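Local coordinates for uncharacterized protein (PDB 2EWR) that is uncharacterised but is probably a nucleotidyltransferase, moving a nucleotidyl group from a nucleotide to an acceptor not yet identified, at residues E17-L22 / E131-K136; K33-V38 / D122-K127; V37-L42 / P138-E143; D57-E62 / G106-R111. All coordinates share one frame; numbering follows the deposited sequence. Where two conformers were deposited one is given.

Interaction 1: E17-L22 / E131-K136. With EDO (1,2-ethanediol), chain E.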
loop_
_atom_site.group_PDB
_atom_site.type_symbol
_atom_site.label_atom_id
_atom_site.label_comp_id
_atom_site.label_asym_id
_atom_site.label_seq_id
_atom_site.Cartn_x
_atom_site.Cartn_y
_atom_site.Cartn_z
ATOM N N GLU A 17 -9.763 -10.374 11.436
ATOM C CA GLU A 17 -10.461 -9.153 11.041
ATOM C C GLU A 17 -9.805 -8.451 9.852
ATOM O O GLU A 17 -10.485 -7.862 9.010
ATOM C CB GLU A 17 -10.609 -8.166 12.203
ATOM C CG GLU A 17 -9.328 -7.663 12.773
ATOM C CD GLU A 17 -8.746 -8.562 13.885
ATOM O OE1 GLU A 17 -9.097 -9.783 13.988
ATOM O OE2 GLU A 17 -7.929 -8.017 14.670
ATOM N N TYR A 18 -8.480 -8.548 9.745
ATOM C CA TYR A 18 -7.785 -8.009 8.575
ATOM C C TYR A 18 -7.999 -8.844 7.334
ATOM O O TYR A 18 -8.123 -8.310 6.217
ATOM C CB TYR A 18 -6.304 -7.817 8.852
ATOM C CG TYR A 18 -6.088 -6.582 9.663
ATOM C CD1 TYR A 18 -6.228 -6.599 11.025
ATOM C CD2 TYR A 18 -5.871 -5.370 9.028
ATOM C CE1 TYR A 18 -6.115 -5.399 11.780
ATOM C CE2 TYR A 18 -5.736 -4.220 9.736
ATOM C CZ TYR A 18 -5.849 -4.229 11.085
ATOM O OH TYR A 18 -5.724 -3.039 11.773
ATOM N N LEU A 19 -8.035 -10.161 7.488
ATOM C CA LEU A 19 -8.320 -11.030 6.360
ATOM C C LEU A 19 -9.722 -10.743 5.804
ATOM O O LEU A 19 -9.942 -10.706 4.584
ATOM C CB LEU A 19 -8.237 -12.491 6.767
ATOM C CG LEU A 19 -8.439 -13.501 5.651
ATOM C CD1 LEU A 19 -7.349 -13.353 4.557
ATOM C CD2 LEU A 19 -8.420 -14.880 6.211
ATOM N N ARG A 20 -10.681 -10.553 6.705
ATOM C CA ARG A 20 -12.035 -10.259 6.260
ATOM C C ARG A 20 -12.163 -8.927 5.503
ATOM O O ARG A 20 -12.881 -8.826 4.519
ATOM C CB ARG A 20 -13.025 -10.318 7.406
ATOM C CG ARG A 20 -13.171 -11.711 8.011
ATOM C CD ARG A 20 -14.354 -11.762 8.985
ATOM N NE ARG A 20 -14.330 -10.713 10.006
ATOM C CZ ARG A 20 -13.813 -10.831 11.224
ATOM N NH1 ARG A 20 -13.220 -11.959 11.623
ATOM N NH2 ARG A 20 -13.881 -9.791 12.061
ATOM N N VAL A 21 -11.484 -7.884 5.980
ATOM C CA VAL A 21 -11.512 -6.617 5.255
ATOM C C VAL A 21 -10.747 -6.744 3.920
ATOM O O VAL A 21 -11.174 -6.244 2.884
ATOM C CB VAL A 21 -11.012 -5.478 6.128
ATOM C CG1 VAL A 21 -10.730 -4.190 5.312
ATOM C CG2 VAL A 21 -12.015 -5.170 7.211
ATOM N N LEU A 22 -9.621 -7.452 3.923
ATOM C CA LEU A 22 -8.921 -7.706 2.686
ATOM C C LEU A 22 -9.811 -8.396 1.639
ATOM O O LEU A 22 -9.828 -7.990 0.486
ATOM C CB LEU A 22 -7.672 -8.551 2.930
ATOM C CG LEU A 22 -6.826 -8.905 1.726
ATOM C CD1 LEU A 22 -6.334 -7.653 1.006
ATOM C CD2 LEU A 22 -5.659 -9.799 2.117
ATOM N N GLU A 131 -0.996 -15.677 -3.136
ATOM C CA GLU A 131 -2.248 -16.346 -3.022
ATOM C C GLU A 131 -2.581 -16.551 -1.552
ATOM O O GLU A 131 -1.804 -17.100 -0.762
ATOM C CB GLU A 131 -2.238 -17.672 -3.731
ATOM C CG GLU A 131 -3.647 -18.136 -4.008
ATOM C CD GLU A 131 -3.733 -19.508 -4.612
ATOM O OE1 GLU A 131 -2.677 -20.152 -4.818
ATOM O OE2 GLU A 131 -4.882 -19.944 -4.867
ATOM N N THR A 132 -3.768 -16.118 -1.165
ATOM C CA THR A 132 -4.242 -16.382 0.168
ATOM C C THR A 132 -5.745 -16.551 0.146
ATOM O O THR A 132 -6.458 -15.715 -0.399
ATOM C CB THR A 132 -3.838 -15.275 1.167
ATOM O OG1 THR A 132 -4.327 -15.618 2.489
ATOM C CG2 THR A 132 -4.314 -13.883 0.775
ATOM N N HIS A 133 -6.230 -17.633 0.743
ATOM C CA HIS A 133 -7.669 -17.870 0.815
ATOM C C HIS A 133 -8.424 -17.704 -0.502
ATOM O O HIS A 133 -9.564 -17.217 -0.538
ATOM C CB HIS A 133 -8.239 -16.984 1.905
ATOM C CG HIS A 133 -7.744 -17.347 3.264
ATOM N ND1 HIS A 133 -6.524 -16.931 3.760
ATOM C CD2 HIS A 133 -8.282 -18.153 4.213
ATOM C CE1 HIS A 133 -6.359 -17.436 4.974
ATOM N NE2 HIS A 133 -7.403 -18.189 5.263
ATOM N N GLY A 134 -7.801 -18.163 -1.574
ATOM C CA GLY A 134 -8.425 -18.145 -2.889
ATOM C C GLY A 134 -8.287 -16.854 -3.639
ATOM O O GLY A 134 -8.784 -16.740 -4.782
HETATM N N MSE A 135 -7.608 -15.894 -3.017
HETATM C CA MSE A 135 -7.387 -14.578 -3.592
HETATM C C MSE A 135 -5.970 -14.420 -4.114
HETATM O O MSE A 135 -5.028 -14.885 -3.495
HETATM C CB MSE A 135 -7.613 -13.499 -2.544
HETATM C CG MSE A 135 -8.957 -13.565 -1.833
HETATM SE SE MSE A 135 -9.098 -12.106 -0.580
HETATM C CE MSE A 135 -8.638 -13.038 1.034
ATOM N N LYS A 136 -5.812 -13.698 -5.195
ATOM C CA LYS A 136 -4.489 -13.376 -5.714
ATOM C C LYS A 136 -4.264 -11.884 -5.398
ATOM O O LYS A 136 -4.822 -10.993 -6.055
ATOM C CB LYS A 136 -4.383 -13.649 -7.216
ATOM C CG LYS A 136 -3.016 -13.441 -7.753
ATOM C CD LYS A 136 -3.006 -13.536 -9.274
HETATM C C1 EDO E . -6.440 -8.596 -9.562
HETATM O O1 EDO E . -7.744 -9.170 -9.736
HETATM C C2 EDO E . -5.752 -9.029 -8.272
HETATM O O2 EDO E . -4.598 -9.845 -8.571
#
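Leu19 carries CG anti to its own nitrogen (chi1 -177°), and His133 holds its ring beside the backbone N (chi1 -66°); together these torsions set a methyl of helix 16-29 squarely over the imidazole. The partner is the tip of a beta hairpin, whose type I' turn runs from Thr132 to Met135. Leu19 CD2 stands 3.5 Å from the centroid of the His133 ring, only 11° off its normal, a CH-pi contact over the face. The ring's rotation is fixed from its edge, where His133 ND1 and Thr132 OG1 share a hydrogen bond of 2.9 Å lying in the ring plane. The other methyl, Leu19 CD1, meets CE of Met135, a selenomethionine, at 3.8 Å. Met135 also packs on Arg23 and Tyr26, so this one side chain reaches along the helix from Leu19 to Tyr26. Gly134 suits the turn, since a CB there would jam against the preceding carbonyl. One helical turn beyond Leu19, the selenium of Met135 lies 4.3 Å from Leu22 O.

Interaction 2: K33-V38 / D122-K127. With EDO (1,2-ethanediol), chain F.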
loop_
_atom_site.group_PDB
_atom_site.type_symbol
_atom_site.label_atom_id
_atom_site.label_comp_id
_atom_site.label_asym_id
_atom_site.label_seq_id
_atom_site.Cartn_x
_atom_site.Cartn_y
_atom_site.Cartn_z
ATOM N N LYS A 33 -10.788 -2.562 -13.591
ATOM C CA LYS A 33 -9.563 -2.134 -14.265
ATOM C C LYS A 33 -8.867 -1.042 -13.442
ATOM O O LYS A 33 -8.965 0.141 -13.747
ATOM C CB LYS A 33 -9.860 -1.668 -15.704
ATOM C CG LYS A 33 -8.669 -1.657 -16.583
ATOM C CD LYS A 33 -9.029 -1.402 -18.079
ATOM C CE LYS A 33 -7.825 -1.652 -18.984
ATOM N N VAL A 34 -8.296 -1.489 -12.332
ATOM C CA VAL A 34 -7.594 -0.627 -11.348
ATOM C C VAL A 34 -6.214 -1.216 -11.078
ATOM O O VAL A 34 -6.084 -2.441 -10.848
ATOM C CB VAL A 34 -8.363 -0.565 -10.023
ATOM C CG1 VAL A 34 -7.560 0.201 -8.938
ATOM C CG2 VAL A 34 -9.689 0.110 -10.216
ATOM N N ASN A 35 -5.206 -0.361 -11.180
ATOM C CA ASN A 35 -3.812 -0.734 -10.934
ATOM C C ASN A 35 -3.543 -0.471 -9.477
ATOM O O ASN A 35 -3.418 0.678 -9.106
ATOM C CB ASN A 35 -2.946 0.117 -11.833
ATOM C CG ASN A 35 -1.497 0.064 -11.517
ATOM O OD1 ASN A 35 -0.992 -0.907 -10.926
ATOM N ND2 ASN A 35 -0.794 1.159 -11.887
ATOM N N TRP A 36 -3.547 -1.514 -8.651
ATOM C CA TRP A 36 -3.421 -1.370 -7.189
ATOM C C TRP A 36 -2.440 -2.382 -6.627
ATOM O O TRP A 36 -2.190 -3.486 -7.194
ATOM C CB TRP A 36 -4.771 -1.497 -6.485
ATOM C CG TRP A 36 -5.454 -2.837 -6.562
ATOM C CD1 TRP A 36 -6.071 -3.393 -7.660
ATOM C CD2 TRP A 36 -5.655 -3.777 -5.500
ATOM N NE1 TRP A 36 -6.581 -4.626 -7.355
ATOM C CE2 TRP A 36 -6.386 -4.874 -6.032
ATOM C CE3 TRP A 36 -5.322 -3.793 -4.141
ATOM C CZ2 TRP A 36 -6.743 -5.991 -5.266
ATOM C CZ3 TRP A 36 -5.704 -4.897 -3.382
ATOM C CH2 TRP A 36 -6.416 -5.970 -3.949
ATOM N N VAL A 37 -1.893 -2.017 -5.481
ATOM C CA VAL A 37 -1.020 -2.908 -4.769
ATOM C C VAL A 37 -1.156 -2.650 -3.289
ATOM O O VAL A 37 -1.250 -1.505 -2.865
ATOM C CB VAL A 37 0.452 -2.746 -5.254
ATOM C CG1 VAL A 37 1.002 -1.381 -4.962
ATOM C CG2 VAL A 37 1.320 -3.791 -4.670
ATOM N N VAL A 38 -1.132 -3.711 -2.494
ATOM C CA VAL A 38 -1.085 -3.572 -1.073
ATOM C C VAL A 38 0.378 -3.302 -0.668
ATOM O O VAL A 38 1.290 -3.917 -1.190
ATOM C CB VAL A 38 -1.598 -4.838 -0.389
ATOM C CG1 VAL A 38 -1.520 -4.737 1.115
ATOM C CG2 VAL A 38 -3.018 -5.134 -0.858
ATOM N N ASP A 122 6.528 3.126 -11.512
ATOM C CA ASP A 122 5.882 2.107 -12.327
ATOM C C ASP A 122 5.479 0.969 -11.430
ATOM O O ASP A 122 6.323 0.125 -11.078
ATOM C CB ASP A 122 6.881 1.631 -13.392
ATOM C CG ASP A 122 6.325 0.585 -14.319
ATOM O OD1 ASP A 122 5.226 0.041 -14.094
ATOM O OD2 ASP A 122 7.050 0.284 -15.290
ATOM N N LEU A 123 4.208 0.942 -10.996
ATOM C CA LEU A 123 3.837 -0.015 -9.972
ATOM C C LEU A 123 4.004 -1.428 -10.480
ATOM O O LEU A 123 4.346 -2.342 -9.719
ATOM C CB LEU A 123 2.397 0.174 -9.486
ATOM C CG LEU A 123 2.149 1.461 -8.691
ATOM C CD1 LEU A 123 0.725 1.504 -8.261
ATOM C CD2 LEU A 123 3.049 1.571 -7.492
ATOM N N ASN A 124 3.709 -1.633 -11.758
ATOM C CA ASN A 124 3.836 -2.997 -12.297
ATOM C C ASN A 124 5.259 -3.547 -12.233
ATOM O O ASN A 124 5.443 -4.741 -12.144
ATOM C CB ASN A 124 3.249 -3.059 -13.685
ATOM C CG ASN A 124 1.725 -2.945 -13.667
ATOM O OD1 ASN A 124 1.081 -3.559 -12.855
ATOM N ND2 ASN A 124 1.172 -2.172 -14.575
ATOM N N LYS A 125 6.260 -2.691 -12.254
ATOM C CA LYS A 125 7.652 -3.110 -12.194
ATOM C C LYS A 125 7.951 -3.793 -10.871
ATOM O O LYS A 125 8.745 -4.753 -10.813
ATOM C CB LYS A 125 8.539 -1.908 -12.407
ATOM C CG LYS A 125 10.009 -2.181 -12.328
ATOM C CD LYS A 125 10.779 -0.936 -12.755
ATOM C CE LYS A 125 12.283 -1.208 -12.739
ATOM N NZ LYS A 125 13.041 0.000 -13.166
ATOM N N TYR A 126 7.304 -3.331 -9.819
ATOM C CA TYR A 126 7.601 -3.789 -8.458
ATOM C C TYR A 126 6.520 -4.643 -7.802
ATOM O O TYR A 126 6.617 -5.055 -6.628
ATOM C CB TYR A 126 7.892 -2.563 -7.602
ATOM C CG TYR A 126 9.078 -1.798 -8.111
ATOM C CD1 TYR A 126 10.350 -2.322 -8.001
ATOM C CD2 TYR A 126 8.905 -0.581 -8.766
ATOM C CE1 TYR A 126 11.464 -1.625 -8.531
ATOM C CE2 TYR A 126 9.980 0.092 -9.277
ATOM C CZ TYR A 126 11.256 -0.439 -9.135
ATOM O OH TYR A 126 12.365 0.237 -9.648
ATOM N N LYS A 127 5.487 -4.962 -8.568
ATOM C CA LYS A 127 4.358 -5.728 -8.059
ATOM C C LYS A 127 4.718 -7.214 -7.995
ATOM O O LYS A 127 5.410 -7.751 -8.898
ATOM C CB LYS A 127 3.193 -5.511 -9.022
ATOM C CG LYS A 127 1.866 -5.868 -8.545
ATOM C CD LYS A 127 0.772 -5.496 -9.575
ATOM C CE LYS A 127 0.581 -4.038 -9.772
ATOM N NZ LYS A 127 -0.571 -3.699 -10.704
HETATM C C1 EDO F . -3.621 -6.635 -10.008
HETATM O O1 EDO F . -3.928 -6.491 -11.378
HETATM C C2 EDO F . -4.039 -5.321 -9.418
HETATM O O2 EDO F . -2.965 -4.446 -9.594
HETATM O O HOH W 1 2.053 2.408 -12.433
#
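The flat carboxamide of Asn35 takes the Lys127 ammonium at OD1, with NZ tilted 23° from the carbonyl plane, while the indole of the next residue, Trp36, has Val34 O in plane at its edge and a bound 1,2-ethanediol set obliquely to it. Here the lead-in to strand 36-39, at one side of the mixed sheet of a probable nucleotidyltransferase fold, meets the short helix about 123-126. Lys127 bends at its third torsion (chi3 -68°), which brings NZ round to three oxygens. It gives hydrogen bonds to Asn35 OD1 at 2.8 Å and to Asn124 OD1 at 2.7 Å, and a third to O2 of the diol, again 2.7 Å from NZ. That O2 also accepts from Trp36 N and donates to Trp36 O, so a molecule probably left by the crystallisation liquor joins lysine to strand backbone. A methionine in place of the lysine would probably leave Asn35 OD1 and Asn124 OD1, 3.9 Å apart, without the ammonium on which both converge, and the diol without one of its donors. Beside the polar cluster, Leu123 leans on the Asn35 amide through CB and CD1, and its CD1 lies 4.4 Å from Val37 CG1. At the other end of the amide, a water accepts from Asn35 ND2 at 3.2 Å and from Leu123 N at 3.0 Å.

Interaction 3: V37-L42 / P138-E143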
loop_
_atom_site.group_PDB
_atom_site.type_symbol
_atom_site.label_atom_id
_atom_site.label_comp_id
_atom_site.label_asym_id
_atom_site.label_seq_id
_atom_site.Cartn_x
_atom_site.Cartn_y
_atom_site.Cartn_z
ATOM N N VAL A 37 -1.893 -2.017 -5.481
ATOM C CA VAL A 37 -1.020 -2.908 -4.769
ATOM C C VAL A 37 -1.156 -2.650 -3.289
ATOM O O VAL A 37 -1.250 -1.505 -2.865
ATOM C CB VAL A 37 0.452 -2.746 -5.254
ATOM C CG1 VAL A 37 1.002 -1.381 -4.962
ATOM C CG2 VAL A 37 1.320 -3.791 -4.670
ATOM N N VAL A 38 -1.132 -3.711 -2.494
ATOM C CA VAL A 38 -1.085 -3.572 -1.073
ATOM C C VAL A 38 0.378 -3.302 -0.668
ATOM O O VAL A 38 1.290 -3.917 -1.190
ATOM C CB VAL A 38 -1.598 -4.838 -0.389
ATOM C CG1 VAL A 38 -1.520 -4.737 1.115
ATOM C CG2 VAL A 38 -3.018 -5.134 -0.858
ATOM N N THR A 39 0.585 -2.330 0.219
ATOM C CA THR A 39 1.898 -1.954 0.703
ATOM C C THR A 39 1.957 -1.921 2.222
ATOM O O THR A 39 0.945 -2.087 2.905
ATOM C CB THR A 39 2.330 -0.563 0.158
ATOM O OG1 THR A 39 1.640 0.492 0.867
ATOM C CG2 THR A 39 2.009 -0.459 -1.356
ATOM N N GLY A 40 3.151 -1.737 2.762
ATOM C CA GLY A 40 3.248 -1.554 4.175
ATOM C C GLY A 40 2.943 -2.828 4.923
ATOM O O GLY A 40 3.151 -3.927 4.442
ATOM N N SER A 41 2.528 -2.663 6.161
ATOM C CA SER A 41 2.481 -3.777 7.087
ATOM C C SER A 41 1.699 -4.978 6.587
ATOM O O SER A 41 2.114 -6.106 6.772
ATOM C CB SER A 41 1.948 -3.326 8.455
ATOM O OG SER A 41 0.593 -2.915 8.382
ATOM N N LEU A 42 0.534 -4.745 5.982
ATOM C CA LEU A 42 -0.231 -5.883 5.485
ATOM C C LEU A 42 0.509 -6.624 4.374
ATOM O O LEU A 42 0.469 -7.874 4.329
ATOM C CB LEU A 42 -1.640 -5.503 5.004
ATOM C CG LEU A 42 -2.483 -6.678 4.501
ATOM C CD1 LEU A 42 -2.684 -7.724 5.592
ATOM C CD2 LEU A 42 -3.848 -6.157 4.031
ATOM N N PRO A 138 -2.185 -8.410 -5.054
ATOM C CA PRO A 138 -0.988 -7.697 -5.482
ATOM C C PRO A 138 -0.330 -7.039 -4.284
ATOM O O PRO A 138 -0.999 -6.331 -3.501
ATOM C CB PRO A 138 -1.525 -6.697 -6.498
ATOM C CG PRO A 138 -2.917 -6.416 -5.995
ATOM C CD PRO A 138 -3.419 -7.656 -5.381
ATOM N N VAL A 139 0.975 -7.289 -4.134
ATOM C CA VAL A 139 1.764 -6.718 -3.055
ATOM C C VAL A 139 3.054 -6.132 -3.623
ATOM O O VAL A 139 3.476 -6.415 -4.740
ATOM C CB VAL A 139 2.108 -7.773 -1.989
ATOM C CG1 VAL A 139 0.830 -8.336 -1.366
ATOM C CG2 VAL A 139 2.966 -8.934 -2.609
ATOM N N LEU A 140 3.650 -5.236 -2.846
ATOM C CA LEU A 140 4.815 -4.524 -3.344
ATOM C C LEU A 140 6.099 -5.240 -2.956
ATOM O O LEU A 140 6.246 -5.742 -1.845
ATOM C CB LEU A 140 4.785 -3.101 -2.790
ATOM C CG LEU A 140 5.744 -2.075 -3.371
ATOM C CD1 LEU A 140 5.599 -1.926 -4.862
ATOM C CD2 LEU A 140 5.479 -0.734 -2.684
ATOM N N SER A 141 7.044 -5.250 -3.880
ATOM C CA SER A 141 8.374 -5.790 -3.633
ATOM C C SER A 141 8.937 -5.349 -2.270
ATOM O O SER A 141 9.037 -4.151 -1.961
ATOM C CB SER A 141 9.301 -5.308 -4.752
ATOM O OG SER A 141 10.651 -5.544 -4.428
ATOM N N LEU A 142 9.391 -6.325 -1.476
ATOM C CA LEU A 142 9.982 -5.999 -0.185
ATOM C C LEU A 142 11.285 -5.225 -0.336
ATOM O O LEU A 142 11.552 -4.320 0.459
ATOM C CB LEU A 142 10.223 -7.266 0.618
ATOM C CG LEU A 142 8.963 -8.037 1.006
ATOM C CD1 LEU A 142 9.378 -9.297 1.801
ATOM C CD2 LEU A 142 8.083 -7.196 1.856
ATOM N N GLU A 143 12.098 -5.560 -1.347
ATOM C CA GLU A 143 13.323 -4.801 -1.572
ATOM C C GLU A 143 13.029 -3.373 -1.983
ATOM O O GLU A 143 13.733 -2.433 -1.548
ATOM C CB GLU A 143 14.215 -5.475 -2.617
ATOM C CG GLU A 143 14.786 -6.796 -2.162
ATOM C CD GLU A 143 15.848 -6.676 -1.044
ATOM O OE1 GLU A 143 16.229 -5.543 -0.639
ATOM O OE2 GLU A 143 16.304 -7.746 -0.580
#
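Val38 and Val139 face each other in a single backbone bridge that joins strands 36-39 and 135-140. Val38 N gives a nearly straight hydrogen bond (173°) to Pro138 O at 2.8 Å; the return bond, Leu140 N to Val38 O, is weak at 3.2 Å and bent. Val139 CA adds a CA-H...O contact to Val38 O at 3.4 Å. The short strand axes diverge by 43°, which fits so brief a pairing. On one flank, Leu140 holds CG anti to the backbone N (chi1 -168°), which lays it alongside Thr39, with Leu140 CD2 and Thr39 CG2 3.7 Å apart. Farther out, Gln59 of strand 56-60 packs on Val37, while Gln47 NE2 bonds to Leu140 O and Glu145 OE2 accepts from Gly40 N. Gly40, at positive phi, lies where the chain passes from strand to helix. Strand, Gly40-Ser41 and helix in succession are consistent with the glycine-serine signature of polymerase-beta-like nucleotidyltransferases.

Interaction 4: D57-E62 / G106-R111. With EDO (1,2-ethanediol), chain C.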
loop_
_atom_site.group_PDB
_atom_site.type_symbol
_atom_site.label_atom_id
_atom_site.label_comp_id
_atom_site.label_asym_id
_atom_site.label_seq_id
_atom_site.Cartn_x
_atom_site.Cartn_y
_atom_site.Cartn_z
ATOM N N ASP A 57 -2.805 -0.299 3.715
ATOM C CA ASP A 57 -2.315 0.721 2.782
ATOM C C ASP A 57 -2.415 0.172 1.380
ATOM O O ASP A 57 -1.862 -0.892 1.099
ATOM C CB ASP A 57 -0.862 1.039 3.073
ATOM C CG ASP A 57 -0.647 1.669 4.446
ATOM O OD1 ASP A 57 -1.523 2.382 4.957
ATOM O OD2 ASP A 57 0.408 1.386 5.037
ATOM N N ILE A 58 -3.109 0.921 0.517
ATOM C CA ILE A 58 -3.232 0.602 -0.885
ATOM C C ILE A 58 -2.603 1.722 -1.703
ATOM O O ILE A 58 -2.966 2.898 -1.574
ATOM C CB ILE A 58 -4.718 0.516 -1.336
ATOM C CG1 ILE A 58 -5.530 -0.444 -0.471
ATOM C CG2 ILE A 58 -4.786 0.158 -2.827
ATOM C CD1 ILE A 58 -4.977 -1.837 -0.418
ATOM N N GLN A 59 -1.651 1.346 -2.546
ATOM C CA GLN A 59 -1.020 2.247 -3.483
ATOM C C GLN A 59 -1.595 1.997 -4.876
ATOM O O GLN A 59 -1.839 0.879 -5.250
ATOM C CB GLN A 59 0.507 2.117 -3.436
ATOM C CG GLN A 59 1.250 3.025 -4.363
ATOM C CD GLN A 59 2.757 2.959 -4.213
ATOM O OE1 GLN A 59 3.264 2.111 -3.495
ATOM N NE2 GLN A 59 3.469 3.843 -4.911
ATOM N N THR A 60 -1.766 3.073 -5.633
ATOM C CA THR A 60 -2.381 3.004 -6.928
ATOM C C THR A 60 -1.855 4.166 -7.776
ATOM O O THR A 60 -0.920 4.878 -7.367
ATOM C CB THR A 60 -3.924 3.013 -6.800
ATOM O OG1 THR A 60 -4.545 2.835 -8.086
ATOM C CG2 THR A 60 -4.412 4.270 -6.164
ATOM N N ASP A 61 -2.392 4.340 -8.975
ATOM C CA ASP A 61 -2.031 5.472 -9.800
ATOM C C ASP A 61 -3.061 6.585 -9.572
ATOM O O ASP A 61 -3.992 6.430 -8.754
ATOM C CB ASP A 61 -1.888 5.089 -11.258
ATOM C CG ASP A 61 -3.053 4.329 -11.826
ATOM O OD1 ASP A 61 -4.162 4.356 -11.277
ATOM O OD2 ASP A 61 -2.822 3.670 -12.906
ATOM N N GLU A 62 -2.883 7.711 -10.265
ATOM C CA GLU A 62 -3.771 8.873 -9.969
ATOM C C GLU A 62 -5.237 8.509 -10.213
ATOM O O GLU A 62 -6.076 8.645 -9.330
ATOM C CB GLU A 62 -3.339 10.111 -10.777
ATOM C CG GLU A 62 -4.238 11.305 -10.561
ATOM C CD GLU A 62 -3.840 12.505 -11.407
ATOM O OE1 GLU A 62 -2.751 12.487 -11.989
ATOM O OE2 GLU A 62 -4.662 13.443 -11.484
ATOM N N GLY A 106 -2.597 7.493 -4.427
ATOM C CA GLY A 106 -2.384 7.408 -5.876
ATOM C C GLY A 106 -1.218 8.263 -6.350
ATOM O O GLY A 106 -1.049 9.396 -5.884
ATOM N N ASP A 107 -0.401 7.702 -7.229
ATOM C CA ASP A 107 0.758 8.426 -7.804
ATOM C C ASP A 107 1.644 9.015 -6.698
ATOM O O ASP A 107 1.966 10.220 -6.694
ATOM C CB ASP A 107 0.311 9.472 -8.805
ATOM C CG ASP A 107 1.463 10.049 -9.610
ATOM O OD1 ASP A 107 2.523 9.391 -9.730
ATOM O OD2 ASP A 107 1.291 11.164 -10.153
ATOM N N ILE A 108 2.073 8.158 -5.784
ATOM C CA ILE A 108 2.922 8.568 -4.654
ATOM C C ILE A 108 4.295 9.002 -5.187
ATOM O O ILE A 108 4.934 8.296 -5.952
ATOM C CB ILE A 108 3.124 7.460 -3.614
ATOM C CG1 ILE A 108 1.796 6.843 -3.172
ATOM C CG2 ILE A 108 3.986 7.977 -2.467
ATOM C CD1 ILE A 108 1.937 5.788 -2.117
ATOM N N ARG A 109 4.743 10.164 -4.749
ATOM C CA ARG A 109 6.077 10.578 -5.030
ATOM C C ARG A 109 6.779 10.964 -3.750
ATOM O O ARG A 109 6.214 11.702 -2.920
ATOM C CB ARG A 109 6.109 11.822 -5.916
ATOM C CG ARG A 109 5.222 11.817 -7.135
ATOM C CD ARG A 109 5.577 10.841 -8.199
ATOM N NE ARG A 109 4.704 11.149 -9.318
ATOM C CZ ARG A 109 4.880 12.132 -10.199
ATOM N NH1 ARG A 109 6.005 12.852 -10.213
ATOM N NH2 ARG A 109 3.934 12.358 -11.123
ATOM N N LYS A 110 8.033 10.547 -3.645
ATOM C CA LYS A 110 8.943 11.022 -2.606
ATOM C C LYS A 110 9.684 12.286 -3.060
ATOM O O LYS A 110 10.081 12.397 -4.235
ATOM C CB LYS A 110 9.956 9.946 -2.240
ATOM C CG LYS A 110 9.338 8.652 -1.652
ATOM C CD LYS A 110 10.385 7.664 -1.176
ATOM C CE LYS A 110 11.174 7.002 -2.321
ATOM N NZ LYS A 110 10.271 6.287 -3.304
ATOM N N ARG A 111 9.837 13.198 -2.117
ATOM C CA ARG A 111 10.646 14.382 -2.281
ATOM C C ARG A 111 12.110 13.983 -2.331
ATOM O O ARG A 111 12.564 13.162 -1.544
ATOM C CB ARG A 111 10.427 15.345 -1.113
ATOM C CG ARG A 111 10.919 16.752 -1.406
ATOM C CD ARG A 111 9.822 17.595 -1.971
ATOM N NE ARG A 111 10.239 18.979 -2.108
ATOM C CZ ARG A 111 10.210 19.868 -1.115
ATOM N NH1 ARG A 111 9.730 19.529 0.083
ATOM N NH2 ARG A 111 10.633 21.115 -1.344
HETATM C C1 EDO C . 6.827 5.970 -2.385
HETATM O O1 EDO C . 8.035 5.355 -1.904
HETATM C C2 EDO C . 6.671 5.839 -3.880
HETATM O O2 EDO C . 6.401 4.482 -4.266
HETATM O O HOH W 2 1.814 5.303 -6.812
HETATM O O HOH W 3 -0.489 10.997 -12.348
#
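Gln59 reaches across to Ile108 along its whole length: CB lies 4.2 Å from Ile108 CD1, CG closes to 3.6 Å of the same methyl, and CD passes just as near. CG anti to the backbone nitrogen (chi1 -179°) and an extended chain beyond it carry the amide past the isoleucine. At the tip, OE1 packs against Thr39 and Leu140, while NE2 donates twice, to O2 of a bound 1,2-ethanediol and to a water 2.9 Å from NE2. That water donates to Thr60 O and accepts from Ile108 N, filling in where the strands separate. A leucine in place of Gln59 would probably leave this water with one partner fewer and the diol without its amide donor. Strands 56-60 and 100-110 are parallel neighbours in the mixed sheet: Thr60 pairs with Gly106, and Asp107 N gives a hydrogen bond to Thr60 O at 2.9 Å. A CB on Gly106 would clash with Asp61 O. The pairing ends at Asp107, where the second strand turns a corner. Arg109 grips the Asp107 carboxylate side-on in a salt bridge, NE meeting OD1 from above the carboxylate plane at 2.8 Å and NH2 reaching OD2 on its syn lone pair. Another water donates to both Asp107 OD2 and Glu62 OE1, which stand 4.6 Å apart. The arginine and this shared water probably ease the repulsion between the two acids.

Overall arrangement
Interactions 2, 3 and 4 form one connected group, with centres 10 to 12 Å apart. Interactions 2 and 3 share Val37 and Val38, and Tyr126 O and Ser141 N, 2.8 Å apart, probably form a hydrogen bond between them. Strand 56-60 brings in interaction 4: Gln59 N lies 2.9 Å from Val37 O, and Thr60 OG1 bonds to Asn35 O. Interaction 1 is peripheral, about 22 Å from interaction 4 between centres; its link to interaction 3 is strand 135-140 and the packing of Leu22 on Leu42. If the fold works as in its relatives, the nucleotide site would probably lie near Gly40-Ser41 and Asp57, beside interaction 3 and at the other end of strand 56-60 from Thr60-Gly106.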